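Local coordinates for protein SusD homolog (Bacteroides thetaiotaomicron VPI-5482, PDB 3IHV) that probably binds sugars at the outer membrane of a gut bacterium as a member of the SusD family of glycan-capturing proteins, at residues Asp318-Leu323 and Arg456-Tyr461; Glu119-Arg124 and Leu170-Asp175; Ala207-Tyr212 and Glu217-Ala222; Phe45-Asp50 and Ile64-Ser69; Thr144-Ser147 and Thr153-Gln156. All coordinates share one frame; numbering follows the deposited sequence. Where two conformers were deposited one is given.

Contact 1: residues Asp318-Leu323 and Arg456-Tyr461; sequences DIRRDL and RKERSY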
# COMPACT_ATOMS: atom_id res chain seq x y z
N ASP A 318 -13.74 -9.79 16.96
CA ASP A 318 -13.25 -9.00 15.83
C ASP A 318 -13.31 -9.88 14.58
O ASP A 318 -12.51 -10.84 14.44
CB ASP A 318 -11.82 -8.56 16.12
CG ASP A 318 -11.27 -7.62 15.08
OD1 ASP A 318 -11.74 -7.65 13.92
OD2 ASP A 318 -10.32 -6.89 15.43
N ILE A 319 -14.24 -9.56 13.68
CA ILE A 319 -14.47 -10.39 12.48
C ILE A 319 -13.38 -10.22 11.42
O ILE A 319 -13.30 -10.99 10.48
CB ILE A 319 -15.88 -10.17 11.85
CG1 ILE A 319 -16.01 -8.81 11.17
CG2 ILE A 319 -16.97 -10.46 12.92
CD1 ILE A 319 -17.22 -8.70 10.25
N ARG A 320 -12.54 -9.22 11.58
CA ARG A 320 -11.52 -8.97 10.59
C ARG A 320 -10.44 -10.01 10.64
O ARG A 320 -9.77 -10.21 9.65
CB ARG A 320 -10.88 -7.63 10.80
CG ARG A 320 -11.83 -6.46 10.60
CD ARG A 320 -11.21 -5.16 11.03
NE ARG A 320 -10.99 -5.14 12.49
CZ ARG A 320 -10.58 -4.08 13.18
NH1 ARG A 320 -10.34 -2.92 12.59
NH2 ARG A 320 -10.40 -4.15 14.48
N ARG A 321 -10.24 -10.63 11.80
CA ARG A 321 -9.14 -11.59 11.98
C ARG A 321 -9.22 -12.75 10.98
O ARG A 321 -8.30 -12.95 10.22
CB ARG A 321 -9.10 -12.08 13.42
CG ARG A 321 -7.93 -13.09 13.72
CD ARG A 321 -7.90 -13.57 15.20
NE ARG A 321 -9.22 -14.13 15.48
CZ ARG A 321 -10.20 -13.52 16.13
NH1 ARG A 321 -10.06 -12.30 16.69
NH2 ARG A 321 -11.36 -14.14 16.22
N ASP A 322 -10.33 -13.45 10.97
CA ASP A 322 -10.52 -14.55 10.02
C ASP A 322 -10.64 -14.11 8.55
O ASP A 322 -10.41 -14.91 7.65
CB ASP A 322 -11.73 -15.39 10.41
CG ASP A 322 -11.54 -16.08 11.73
OD1 ASP A 322 -10.40 -16.47 12.05
OD2 ASP A 322 -12.53 -16.22 12.46
N LEU A 323 -11.06 -12.86 8.32
CA LEU A 323 -11.13 -12.32 6.97
C LEU A 323 -9.78 -11.89 6.46
O LEU A 323 -9.61 -11.79 5.25
CB LEU A 323 -12.10 -11.15 6.89
CG LEU A 323 -13.55 -11.56 7.02
CD1 LEU A 323 -14.48 -10.34 7.25
CD2 LEU A 323 -14.00 -12.32 5.75
N ARG A 456 -1.97 2.68 16.92
CA ARG A 456 -0.91 1.94 16.21
C ARG A 456 -1.28 0.46 16.04
O ARG A 456 -1.08 -0.13 14.96
CB ARG A 456 0.43 2.17 16.91
CG ARG A 456 0.85 3.62 16.83
CD ARG A 456 2.22 3.87 17.42
NE ARG A 456 2.73 5.22 17.15
CZ ARG A 456 3.94 5.65 17.52
NH1 ARG A 456 4.79 4.84 18.15
NH2 ARG A 456 4.30 6.89 17.25
N LYS A 457 -1.91 -0.13 17.07
CA LYS A 457 -2.38 -1.50 16.99
C LYS A 457 -3.56 -1.64 16.02
O LYS A 457 -3.64 -2.61 15.21
CB LYS A 457 -2.79 -2.01 18.39
CG LYS A 457 -3.18 -3.45 18.40
CD LYS A 457 -3.37 -4.00 19.84
CE LYS A 457 -4.59 -3.42 20.48
NZ LYS A 457 -4.87 -4.14 21.74
N GLU A 458 -4.49 -0.69 16.08
CA GLU A 458 -5.68 -0.74 15.20
C GLU A 458 -5.28 -0.78 13.74
O GLU A 458 -5.93 -1.43 12.93
CB GLU A 458 -6.61 0.43 15.49
CG GLU A 458 -7.95 0.25 14.89
CD GLU A 458 -8.72 -0.91 15.52
OE1 GLU A 458 -8.54 -1.15 16.74
OE2 GLU A 458 -9.50 -1.57 14.79
N ARG A 459 -4.22 -0.05 13.39
CA ARG A 459 -3.72 -0.07 12.03
C ARG A 459 -3.34 -1.47 11.57
O ARG A 459 -3.59 -1.83 10.39
CB ARG A 459 -2.56 0.92 11.84
CG ARG A 459 -3.00 2.39 11.98
CD ARG A 459 -1.87 3.34 11.65
NE ARG A 459 -1.51 3.32 10.23
CZ ARG A 459 -2.23 3.86 9.26
NH1 ARG A 459 -3.39 4.50 9.50
NH2 ARG A 459 -1.83 3.72 8.01
N SER A 460 -2.77 -2.27 12.47
CA SER A 460 -2.47 -3.66 12.13
C SER A 460 -3.76 -4.45 11.93
O SER A 460 -3.88 -5.18 10.95
CB SER A 460 -1.54 -4.31 13.15
OG SER A 460 -2.19 -4.63 14.36
N TYR A 461 -4.74 -4.29 12.82
CA TYR A 461 -6.02 -5.02 12.71
C TYR A 461 -6.86 -4.59 11.52
O TYR A 461 -7.55 -5.43 10.91
CB TYR A 461 -6.83 -4.94 14.01
CG TYR A 461 -6.16 -5.57 15.23
CD1 TYR A 461 -5.19 -6.56 15.11
CD2 TYR A 461 -6.61 -5.27 16.50
CE1 TYR A 461 -4.64 -7.17 16.23
CE2 TYR A 461 -6.09 -5.90 17.62
CZ TYR A 461 -5.10 -6.84 17.48
OH TYR A 461 -4.58 -7.45 18.60

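Contact 2: residues Glu119-Arg124 and Leu170-Asp175; sequences EARALR and LLYACD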
# COMPACT_ATOMS: atom_id res chain seq x y z
N GLU A 119 -5.58 15.35 -11.61
CA GLU A 119 -5.27 13.91 -11.57
C GLU A 119 -3.79 13.65 -11.80
O GLU A 119 -3.18 12.87 -11.08
CB GLU A 119 -6.09 13.11 -12.58
CG GLU A 119 -7.57 13.11 -12.29
CD GLU A 119 -8.34 12.30 -13.30
OE1 GLU A 119 -8.00 11.10 -13.44
OE2 GLU A 119 -9.27 12.84 -13.96
N ALA A 120 -3.21 14.34 -12.76
CA ALA A 120 -1.78 14.16 -13.04
C ALA A 120 -0.93 14.65 -11.90
O ALA A 120 0.11 14.04 -11.58
CB ALA A 120 -1.38 14.86 -14.38
N ARG A 121 -1.31 15.78 -11.31
CA ARG A 121 -0.58 16.33 -10.19
C ARG A 121 -0.72 15.42 -8.97
O ARG A 121 0.25 15.28 -8.22
CB ARG A 121 -1.04 17.77 -9.86
CG ARG A 121 -0.67 18.78 -10.91
CD ARG A 121 -0.83 20.24 -10.45
NE ARG A 121 0.16 20.59 -9.42
CZ ARG A 121 0.33 21.82 -8.92
NH1 ARG A 121 -0.43 22.83 -9.31
NH2 ARG A 121 1.25 22.03 -8.00
N ALA A 122 -1.91 14.84 -8.76
CA ALA A 122 -2.11 13.90 -7.65
C ALA A 122 -1.20 12.68 -7.83
O ALA A 122 -0.57 12.23 -6.89
CB ALA A 122 -3.59 13.49 -7.51
N LEU A 123 -1.13 12.16 -9.05
CA LEU A 123 -0.26 11.02 -9.36
C LEU A 123 1.19 11.40 -9.10
O LEU A 123 1.95 10.64 -8.48
CB LEU A 123 -0.47 10.58 -10.78
CG LEU A 123 -1.73 9.71 -11.04
CD1 LEU A 123 -2.09 9.71 -12.52
CD2 LEU A 123 -1.58 8.28 -10.47
N ARG A 124 1.60 12.57 -9.60
CA ARG A 124 2.97 13.03 -9.38
C ARG A 124 3.30 13.15 -7.87
O ARG A 124 4.37 12.71 -7.40
CB ARG A 124 3.20 14.34 -10.11
CG ARG A 124 4.65 14.82 -10.02
CD ARG A 124 4.94 15.99 -10.96
NE ARG A 124 4.22 17.18 -10.55
CZ ARG A 124 4.19 18.31 -11.23
NH1 ARG A 124 4.83 18.43 -12.39
NH2 ARG A 124 3.52 19.35 -10.77
N LEU A 170 -0.84 17.95 -4.25
CA LEU A 170 -2.07 17.42 -3.67
C LEU A 170 -3.06 18.53 -3.32
O LEU A 170 -4.28 18.34 -3.46
CB LEU A 170 -1.78 16.52 -2.46
CG LEU A 170 -1.00 15.27 -2.86
CD1 LEU A 170 -0.53 14.48 -1.61
CD2 LEU A 170 -1.85 14.38 -3.75
N LEU A 171 -2.56 19.68 -2.85
CA LEU A 171 -3.45 20.80 -2.54
C LEU A 171 -4.21 21.25 -3.79
O LEU A 171 -5.42 21.54 -3.70
CB LEU A 171 -2.73 21.99 -1.87
CG LEU A 171 -2.33 21.82 -0.42
CD1 LEU A 171 -1.45 23.04 0.04
CD2 LEU A 171 -3.59 21.69 0.47
N TYR A 172 -3.54 21.33 -4.94
CA TYR A 172 -4.24 21.65 -6.17
C TYR A 172 -5.33 20.59 -6.48
O TYR A 172 -6.44 20.95 -6.81
CB TYR A 172 -3.26 21.72 -7.35
CG TYR A 172 -3.90 22.09 -8.66
CD1 TYR A 172 -4.50 21.13 -9.47
CD2 TYR A 172 -3.87 23.41 -9.13
CE1 TYR A 172 -5.07 21.47 -10.71
CE2 TYR A 172 -4.45 23.76 -10.36
CZ TYR A 172 -5.02 22.78 -11.14
OH TYR A 172 -5.58 23.12 -12.33
N ALA A 173 -5.01 19.30 -6.33
CA ALA A 173 -5.99 18.23 -6.61
C ALA A 173 -7.17 18.31 -5.63
O ALA A 173 -8.32 18.12 -6.04
CB ALA A 173 -5.31 16.84 -6.60
N CYS A 174 -6.91 18.64 -4.36
CA CYS A 174 -7.98 18.84 -3.39
C CYS A 174 -8.89 19.99 -3.82
O CYS A 174 -10.11 19.91 -3.64
CB CYS A 174 -7.44 19.17 -2.00
SG CYS A 174 -6.59 17.77 -1.19
N ASP A 175 -8.31 21.06 -4.35
CA ASP A 175 -9.09 22.24 -4.74
C ASP A 175 -9.92 21.98 -5.99
O ASP A 175 -11.08 22.40 -6.08
CB ASP A 175 -8.16 23.43 -5.06
CG ASP A 175 -7.47 24.02 -3.83
OD1 ASP A 175 -7.88 23.73 -2.71
OD2 ASP A 175 -6.50 24.79 -4.03

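Contact 3: residues Ala207-Tyr212 and Glu217-Ala222; sequences ATWAGY and ESKWEA. With EDO (1,2-ethanediol), chain H.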
# COMPACT_ATOMS: atom_id res chain seq x y z
N ALA A 207 0.99 13.27 7.86
CA ALA A 207 1.30 12.43 9.03
C ALA A 207 2.75 11.89 8.95
O ALA A 207 3.46 11.85 9.95
CB ALA A 207 0.29 11.25 9.13
N THR A 208 3.18 11.50 7.75
CA THR A 208 4.52 10.92 7.56
C THR A 208 5.58 12.02 7.73
O THR A 208 6.60 11.83 8.40
CB THR A 208 4.63 10.19 6.21
OG1 THR A 208 3.55 9.24 6.05
CG2 THR A 208 6.02 9.50 6.07
N TRP A 209 5.31 13.20 7.16
CA TRP A 209 6.16 14.38 7.28
C TRP A 209 6.39 14.75 8.73
O TRP A 209 7.50 15.18 9.11
CB TRP A 209 5.49 15.51 6.51
CG TRP A 209 6.27 16.71 6.19
CD1 TRP A 209 7.46 17.16 6.72
CD2 TRP A 209 5.81 17.74 5.32
NE1 TRP A 209 7.82 18.36 6.14
CE2 TRP A 209 6.80 18.74 5.30
CE3 TRP A 209 4.67 17.89 4.54
CZ2 TRP A 209 6.67 19.90 4.51
CZ3 TRP A 209 4.55 19.04 3.75
CH2 TRP A 209 5.54 20.01 3.75
N ALA A 210 5.35 14.56 9.57
CA ALA A 210 5.44 14.79 11.00
C ALA A 210 6.26 13.75 11.75
O ALA A 210 6.75 14.01 12.84
CB ALA A 210 4.03 14.84 11.61
N GLY A 211 6.37 12.56 11.17
CA GLY A 211 7.13 11.47 11.77
C GLY A 211 8.55 11.42 11.28
O GLY A 211 9.08 12.36 10.67
N TYR A 212 9.18 10.30 11.55
CA TYR A 212 10.56 10.10 11.15
C TYR A 212 10.63 9.85 9.67
O TYR A 212 9.74 9.20 9.13
CB TYR A 212 11.12 8.90 11.90
CG TYR A 212 11.36 9.21 13.34
CD1 TYR A 212 10.37 9.01 14.30
CD2 TYR A 212 12.56 9.77 13.75
CE1 TYR A 212 10.59 9.30 15.62
CE2 TYR A 212 12.79 10.09 15.08
CZ TYR A 212 11.80 9.84 16.00
OH TYR A 212 12.05 10.14 17.32
N GLU A 217 6.90 18.40 13.41
CA GLU A 217 5.72 18.15 14.27
C GLU A 217 4.51 19.05 14.02
O GLU A 217 3.39 18.69 14.41
CB GLU A 217 6.17 18.07 15.75
CG GLU A 217 6.82 16.71 15.92
CD GLU A 217 7.48 16.43 17.23
OE1 GLU A 217 7.65 17.33 18.09
OE2 GLU A 217 7.87 15.25 17.36
N SER A 218 4.72 20.17 13.31
CA SER A 218 3.61 21.06 12.92
C SER A 218 2.66 20.39 11.94
O SER A 218 1.51 20.81 11.80
CB SER A 218 4.15 22.38 12.28
OG SER A 218 4.71 22.19 10.99
N LYS A 219 3.13 19.34 11.28
CA LYS A 219 2.29 18.68 10.28
C LYS A 219 1.21 17.77 10.85
O LYS A 219 0.32 17.33 10.10
CB LYS A 219 3.17 17.97 9.24
CG LYS A 219 4.16 18.90 8.49
CD LYS A 219 3.52 20.14 7.90
CE LYS A 219 4.59 21.09 7.28
NZ LYS A 219 4.14 22.42 6.83
N TRP A 220 1.26 17.45 12.14
CA TRP A 220 0.18 16.67 12.73
C TRP A 220 -1.13 17.45 12.64
O TRP A 220 -2.20 16.91 12.28
CB TRP A 220 0.47 16.31 14.17
CG TRP A 220 1.57 15.28 14.39
CD1 TRP A 220 2.73 15.47 15.06
CD2 TRP A 220 1.56 13.91 14.00
NE1 TRP A 220 3.45 14.32 15.11
CE2 TRP A 220 2.76 13.35 14.45
CE3 TRP A 220 0.68 13.12 13.30
CZ2 TRP A 220 3.08 12.03 14.24
CZ3 TRP A 220 1.01 11.80 13.06
CH2 TRP A 220 2.20 11.26 13.53
N GLU A 221 -1.06 18.72 12.98
CA GLU A 221 -2.20 19.59 12.86
C GLU A 221 -2.69 19.65 11.41
O GLU A 221 -3.87 19.61 11.16
CB GLU A 221 -1.84 20.99 13.35
CG GLU A 221 -2.92 22.02 13.10
CD GLU A 221 -2.58 23.37 13.63
OE1 GLU A 221 -1.48 23.55 14.23
OE2 GLU A 221 -3.43 24.25 13.46
N ALA A 222 -1.76 19.69 10.44
CA ALA A 222 -2.14 19.74 9.03
C ALA A 222 -2.84 18.45 8.63
O ALA A 222 -3.85 18.45 7.91
CB ALA A 222 -0.91 20.01 8.13
C1 EDO H . -0.11 24.01 6.02
O1 EDO H . 0.69 25.05 6.59
C2 EDO H . 0.63 22.72 6.30
O2 EDO H . 1.77 22.71 5.45
O HOH W 1 6.97 13.01 15.38

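Contact 4: residues Phe45-Asp50 and Ile64-Ser69; sequences FNLGTD and IIPTNS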
# COMPACT_ATOMS: atom_id res chain seq x y z
N PHE A 45 8.31 -4.98 -1.08
CA PHE A 45 9.08 -4.03 -0.27
C PHE A 45 8.45 -3.74 1.07
O PHE A 45 8.97 -2.89 1.81
CB PHE A 45 9.26 -2.69 -1.00
CG PHE A 45 10.01 -2.76 -2.32
CD1 PHE A 45 10.71 -3.90 -2.75
CD2 PHE A 45 10.15 -1.60 -3.07
CE1 PHE A 45 11.42 -3.87 -3.95
CE2 PHE A 45 10.88 -1.60 -4.25
CZ PHE A 45 11.49 -2.75 -4.67
N ASN A 46 7.36 -4.43 1.42
CA ASN A 46 6.60 -4.14 2.62
C ASN A 46 6.63 -5.27 3.64
O ASN A 46 5.83 -5.28 4.56
CB ASN A 46 5.16 -3.88 2.20
CG ASN A 46 5.06 -2.66 1.29
OD1 ASN A 46 5.75 -1.69 1.50
ND2 ASN A 46 4.18 -2.71 0.27
N LEU A 47 7.53 -6.21 3.44
CA LEU A 47 7.64 -7.35 4.33
C LEU A 47 8.66 -7.15 5.42
O LEU A 47 9.50 -6.24 5.39
CB LEU A 47 7.95 -8.59 3.50
CG LEU A 47 6.83 -9.05 2.59
CD1 LEU A 47 7.40 -10.01 1.56
CD2 LEU A 47 5.68 -9.70 3.38
N GLY A 48 8.58 -8.01 6.43
CA GLY A 48 9.58 -8.00 7.50
C GLY A 48 9.24 -7.08 8.64
O GLY A 48 10.00 -6.16 8.98
N THR A 49 8.09 -7.34 9.24
CA THR A 49 7.58 -6.53 10.34
C THR A 49 7.07 -7.42 11.47
O THR A 49 7.44 -8.61 11.57
CB THR A 49 6.39 -5.65 9.84
OG1 THR A 49 5.29 -6.48 9.48
CG2 THR A 49 6.81 -4.83 8.60
N ASP A 50 6.24 -6.85 12.37
CA ASP A 50 5.59 -7.62 13.40
C ASP A 50 4.41 -8.44 12.91
O ASP A 50 3.93 -9.30 13.65
CB ASP A 50 5.18 -6.76 14.58
CG ASP A 50 4.36 -5.52 14.20
OD1 ASP A 50 4.39 -5.06 13.02
OD2 ASP A 50 3.70 -4.98 15.14
N ILE A 64 15.71 -12.16 -0.35
CA ILE A 64 16.79 -11.22 -0.01
C ILE A 64 16.31 -9.83 0.40
O ILE A 64 16.82 -9.25 1.37
CB ILE A 64 17.88 -11.16 -1.10
CG1 ILE A 64 19.15 -10.49 -0.56
CG2 ILE A 64 17.34 -10.53 -2.39
CD1 ILE A 64 20.30 -10.45 -1.53
N ILE A 65 15.30 -9.29 -0.30
CA ILE A 65 14.78 -7.97 0.06
C ILE A 65 13.96 -8.00 1.34
O ILE A 65 14.22 -7.20 2.24
CB ILE A 65 14.04 -7.29 -1.13
CG1 ILE A 65 15.06 -6.91 -2.23
CG2 ILE A 65 13.31 -6.04 -0.67
CD1 ILE A 65 14.44 -6.57 -3.60
N PRO A 66 12.98 -8.93 1.45
CA PRO A 66 12.19 -8.98 2.68
C PRO A 66 12.96 -9.27 3.96
O PRO A 66 12.45 -8.99 5.04
CB PRO A 66 11.21 -10.11 2.41
CG PRO A 66 11.06 -10.11 0.93
CD PRO A 66 12.45 -9.87 0.44
N THR A 67 14.16 -9.84 3.86
CA THR A 67 14.99 -10.10 5.03
C THR A 67 16.01 -9.00 5.29
O THR A 67 16.84 -9.13 6.20
CB THR A 67 15.75 -11.43 4.88
OG1 THR A 67 16.56 -11.38 3.68
CG2 THR A 67 14.72 -12.65 4.88
N ASN A 68 16.00 -7.93 4.49
CA ASN A 68 16.94 -6.83 4.67
C ASN A 68 18.40 -7.24 4.57
O ASN A 68 19.23 -6.75 5.31
CB ASN A 68 16.65 -6.09 5.97
CG ASN A 68 15.32 -5.39 5.95
OD1 ASN A 68 14.87 -4.96 4.87
ND2 ASN A 68 14.66 -5.29 7.11
N SER A 69 18.70 -8.08 3.60
CA SER A 69 20.05 -8.61 3.43
C SER A 69 20.61 -8.34 2.04
O SER A 69 21.56 -9.00 1.60
CB SER A 69 20.05 -10.11 3.76
OG SER A 69 19.19 -10.86 2.91

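Contact 5: residues Thr144-Ser147 and Thr153-Gln156; sequences TQMS and TYVQ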
# COMPACT_ATOMS: atom_id res chain seq x y z
N THR A 144 10.36 17.48 -18.03
CA THR A 144 10.86 16.51 -18.97
C THR A 144 12.25 16.94 -19.46
O THR A 144 13.13 16.11 -19.66
CB THR A 144 9.94 16.31 -20.18
OG1 THR A 144 9.73 17.56 -20.85
CG2 THR A 144 8.61 15.72 -19.74
N GLN A 145 12.46 18.24 -19.63
CA GLN A 145 13.78 18.73 -20.07
C GLN A 145 14.86 18.32 -19.03
O GLN A 145 15.93 17.85 -19.42
CB GLN A 145 13.76 20.24 -20.26
CG GLN A 145 12.97 20.71 -21.46
CD GLN A 145 11.41 20.71 -21.32
OE1 GLN A 145 10.82 20.46 -20.24
NE2 GLN A 145 10.75 21.02 -22.44
N MSE A 146 14.57 18.43 -17.73
CA MSE A 146 15.56 18.04 -16.74
C MSE A 146 15.95 16.57 -16.86
O MSE A 146 17.13 16.22 -16.66
CB MSE A 146 15.10 18.32 -15.33
CG MSE A 146 16.24 18.33 -14.35
SE MSE A 146 15.56 18.93 -12.68
CE MSE A 146 14.80 20.60 -13.27
N SER A 147 15.01 15.71 -17.25
CA SER A 147 15.31 14.29 -17.41
C SER A 147 16.36 14.02 -18.48
O SER A 147 16.93 12.95 -18.53
CB SER A 147 14.04 13.52 -17.74
OG SER A 147 13.09 13.75 -16.73
N THR A 153 24.65 16.98 -13.26
CA THR A 153 23.89 18.15 -12.80
C THR A 153 22.83 17.83 -11.74
O THR A 153 22.31 18.74 -11.12
CB THR A 153 23.18 18.86 -13.96
OG1 THR A 153 22.12 18.01 -14.45
CG2 THR A 153 24.20 19.36 -15.04
N TYR A 154 22.53 16.54 -11.53
CA TYR A 154 21.50 16.13 -10.58
C TYR A 154 21.94 16.21 -9.14
O TYR A 154 23.01 15.77 -8.78
CB TYR A 154 21.02 14.71 -10.85
CG TYR A 154 20.34 14.52 -12.18
CD1 TYR A 154 19.67 15.57 -12.82
CD2 TYR A 154 20.30 13.27 -12.77
CE1 TYR A 154 19.02 15.37 -14.02
CE2 TYR A 154 19.64 13.06 -13.97
CZ TYR A 154 19.02 14.10 -14.59
OH TYR A 154 18.38 13.88 -15.76
N VAL A 155 21.08 16.79 -8.32
CA VAL A 155 21.34 16.89 -6.90
C VAL A 155 20.10 16.45 -6.14
O VAL A 155 18.95 16.64 -6.59
CB VAL A 155 21.73 18.31 -6.46
CG1 VAL A 155 23.04 18.74 -7.11
CG2 VAL A 155 20.62 19.30 -6.75
N GLN A 156 20.35 15.84 -5.00
CA GLN A 156 19.29 15.40 -4.11
C GLN A 156 18.75 16.60 -3.37
O GLN A 156 19.52 17.45 -2.94
CB GLN A 156 19.87 14.38 -3.14
CG GLN A 156 20.14 13.05 -3.81
CD GLN A 156 21.19 12.24 -3.07
OE1 GLN A 156 22.33 12.70 -2.89
NE2 GLN A 156 20.82 11.03 -2.64

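Contact 1: residues Asp318-Leu323 and Arg456-Tyr461
A buried salt-bridge network joins the start of the short helix 320-324 to the long helix 448-463, with Arg320 reaching from the first to grip Glu458 on the second. The Arg320 chain bends at chi3 (-66°), and its guanidinium meets Glu458 end-on: NH1 and NH2 donate two bent hydrogen bonds, of 2.7 Å and 2.8 Å, to the same carboxylate oxygen, OE2. That oxygen sits 2° out of the guanidinium plane relative to either nitrogen, and the two flat groups are nearly coplanar. On the Asp318 side the grip is side-on, one nitrogen to each oxygen. Arg320 NE donates an almost straight bond to Asp318 OD1 at 3.0 Å, while NH2 meets Asp318 OD2 at 2.9 Å from above the carboxylate plane. Asp318 OD1 also takes the backbone N of Arg320 at 2.9 Å, a capping bond, so one carboxylate both caps the helix and orients its arginine. Within the mainly alpha-helical framework of this SusD-family protein, Arg427 of helix 417-430 makes a salt bridge to Glu458 OE1, while Glu462, on the same helix as Glu458, gives Arg320 NH1 a second acidic partner. Over one face of the guanidinium lies CB of Tyr461, 3.7 Å from Arg320 NH2, and the aliphatic CD of Arg320 rests 3.7 Å from the Tyr461 carbonyl O. The Tyr461 ring itself turns aside to stack with Trp312.

Contact 2: residues Glu119-Arg124 and Leu170-Asp175
Arg121 crosses the face of Tyr172 at about a right angle where helix 107-135 passes helix 159-176. The two short segments approach to 8.1 Å between axes and run roughly antiparallel, at 144° between their directions. From CB, which is directed at the other helix, the arginine chain leaves with CG beside its own backbone N and stays extended until it bends at chi3. Arg121 CD then sits over the face of the Tyr172 ring, 4.3 Å from the centroid and 27° off the ring normal, a CH-pi contact. NE makes a salt bridge with Asp169, the residue just before the facing segment, and Arg121 CZ stands 3.9 Å from Tyr172 CB. The tip, Arg121 NH1, comes to 3.5 Å from Tyr172 CD2, so the guanidinium overlies the inner part of the tyrosine, with Tyr172 CB over one of its faces and the two planes 30° apart. Beside this pair, two small side chains meet, Ala122 CB and Ala173 CB at 3.9 Å, and Leu170 CD2 turns back to within 3.9 Å of Ala122 CA. The close approach of Ala122 CA and Leu170 CA, 5.3 Å, is consistent with the small alanine pair. Leu170 and Ala173 also touch helix 195-210, which continues the packing. Close, roughly antiparallel pairing of two long helices through alanines is consistent with the TPR-related, alpha-helical architecture of the SusD family.

Contact 3: residues Ala207-Tyr212 and Glu217-Ala222
The backbone turns back on itself between helix 195-210 and helix 219-232, bringing the CA atoms of Ala210 and Glu217 to 4.7 Å and those of Ala207 and Trp220 to 5.7 Å. This is an alpha-alpha hairpin, consistent with the TPR-related helical architecture of the family, and two tryptophans, one from each helix, carry its packing. On the first, Trp209 presents a face to the Lys219 chain. The kink at chi2 of Lys219 (-51°) folds the chain along the indole: CG lies near the CG-CD2 bond of Trp209, and CE stands 3.7 Å from the centroid of the six-membered ring, 12° off its normal. Lys219 NZ follows at 4.5 Å from the same Trp209 centroid, over the face, giving a cation-pi contact beside the CH-pi one. Tyr163 of helix 159-176 stacks with Trp209. On the second helix, Ala210 CB sits over the centre of one face of the Trp220 indole, 3.4 Å from the centroid of the five-membered ring and almost on its normal, a tight CH-pi contact. The far rim of Trp220 reaches back along helix 195-210, with CZ3 4.0 Å from Ala207 CB. At the turn, a water donates to Ala210 O and to Glu217 OE2. The lysine ammonium ends on a bound 1,2-ethanediol, probably from the crystallisation liquor, with Lys219 NZ 2.8 Å from its O2.

Contact 4: residues Phe45-Asp50 and Ile64-Ser69
Loop-to-loop apolar packing joins the segment between helix 40-44 and strand 52-54 to the segment between that strand and helix 75-101, in the buried interior. No hydrogen bond crosses it; three residue pairs make the contact. Leu47 and Pro66 lie side by side and point the same way: Leu47 CD1 is 3.7 Å from Pro66 CG, and Leu47 CB is 3.8 Å from Pro66 CB. Their CA atoms are the nearest pair across the two segments, 5.1 Å apart. Phe45 and Ile65 meet at a slant, with Phe45 CD1 4.0 Å from Ile65 CG2 and CE1 4.1 Å from Ile65 CD1. Both branches of the isoleucine are used: CG2 stands anti to the backbone N while CG1 carries CD1 out to the next ring carbon. Gly48 CA passes Pro66 O at 3.9 Å; at its backbone angles (phi 89°, psi 59°) a CB would jam against the preceding carbonyl O and also clash with Pro66 O. A type I beta turn from Ile65 to Asn68, closed by Asn68 N bonding to Ile65 O at 3.0 Å, presents Ile65 and Pro66 to the first loop. Arg470 ties the two segments together from outside, bonding to Leu47 O and Asn68 OD1, and Tyr479 likewise meets Gly48 O and Asn68 ND2. The chemistry implies a division of labour: carbon surfaces set the fit between the loops, while polar groups from the C-terminal half bridge them.

Contact 5: residues Thr144-Ser147 and Thr153-Gln156
Tyr154 and Met146, a selenomethionine here, run past each other in opposite directions, so that the tyrosine's hydroxyl end reaches the backbone of the short, weakly bonded helix 144-147. The Tyr154 OH donates to Met146 O at 2.8 Å. The carbonyl sees this donor at a C=O...O angle of 135° and 19° from its own plane, while seen from the tyrosine, Met146 O lies at the ring edge, near the ring plane. Met146 O also lies 3.4 Å from Tyr154 CE1. Tyr154 CG is placed beside its backbone N (chi1 -64°), and this swings the ring towards the helix even though the two nearest CA atoms, those of Met146 and Tyr154, are 8.8 Å apart. Alongside the bond, in the one of two Met146 conformers described here, Met146 CG touches Tyr154 CE1 at 4.1 Å; beyond it the chain bends at chi3, carrying its end away from the ring. Met141, in the preceding loop, packs against Met146, Ser147 and Tyr154. The arrangement is a local closure at the surface, a tyrosine hydroxyl tying a following loop back to the short, weakly bonded helical turn 144-147 within the connection between helices 107-135 and 159-176 of the SusD helical bundle.

Overall arrangement
Along the chain the order is contact 4, then contact 5 within the connection spanned by contact 2, then contact 3 and finally contact 1. Contacts 2 and 3, with centres about 19 Å apart, are linked through consecutive helices 159-176 and 195-210. Contact 5 lies at the surface, about 22 Å from contact 2 between centres. Contact 4, between loops around strand 52-54, is about 21 Å from contact 1 and about 31 Å from contact 2 between centres, across the chain's centre from contact 2. Contact 1, about 31 Å from contact 2, also lies across that centre. No two contacts touch: early and late parts of a single chain, in which helix is the main regular structure, each have packing of their own.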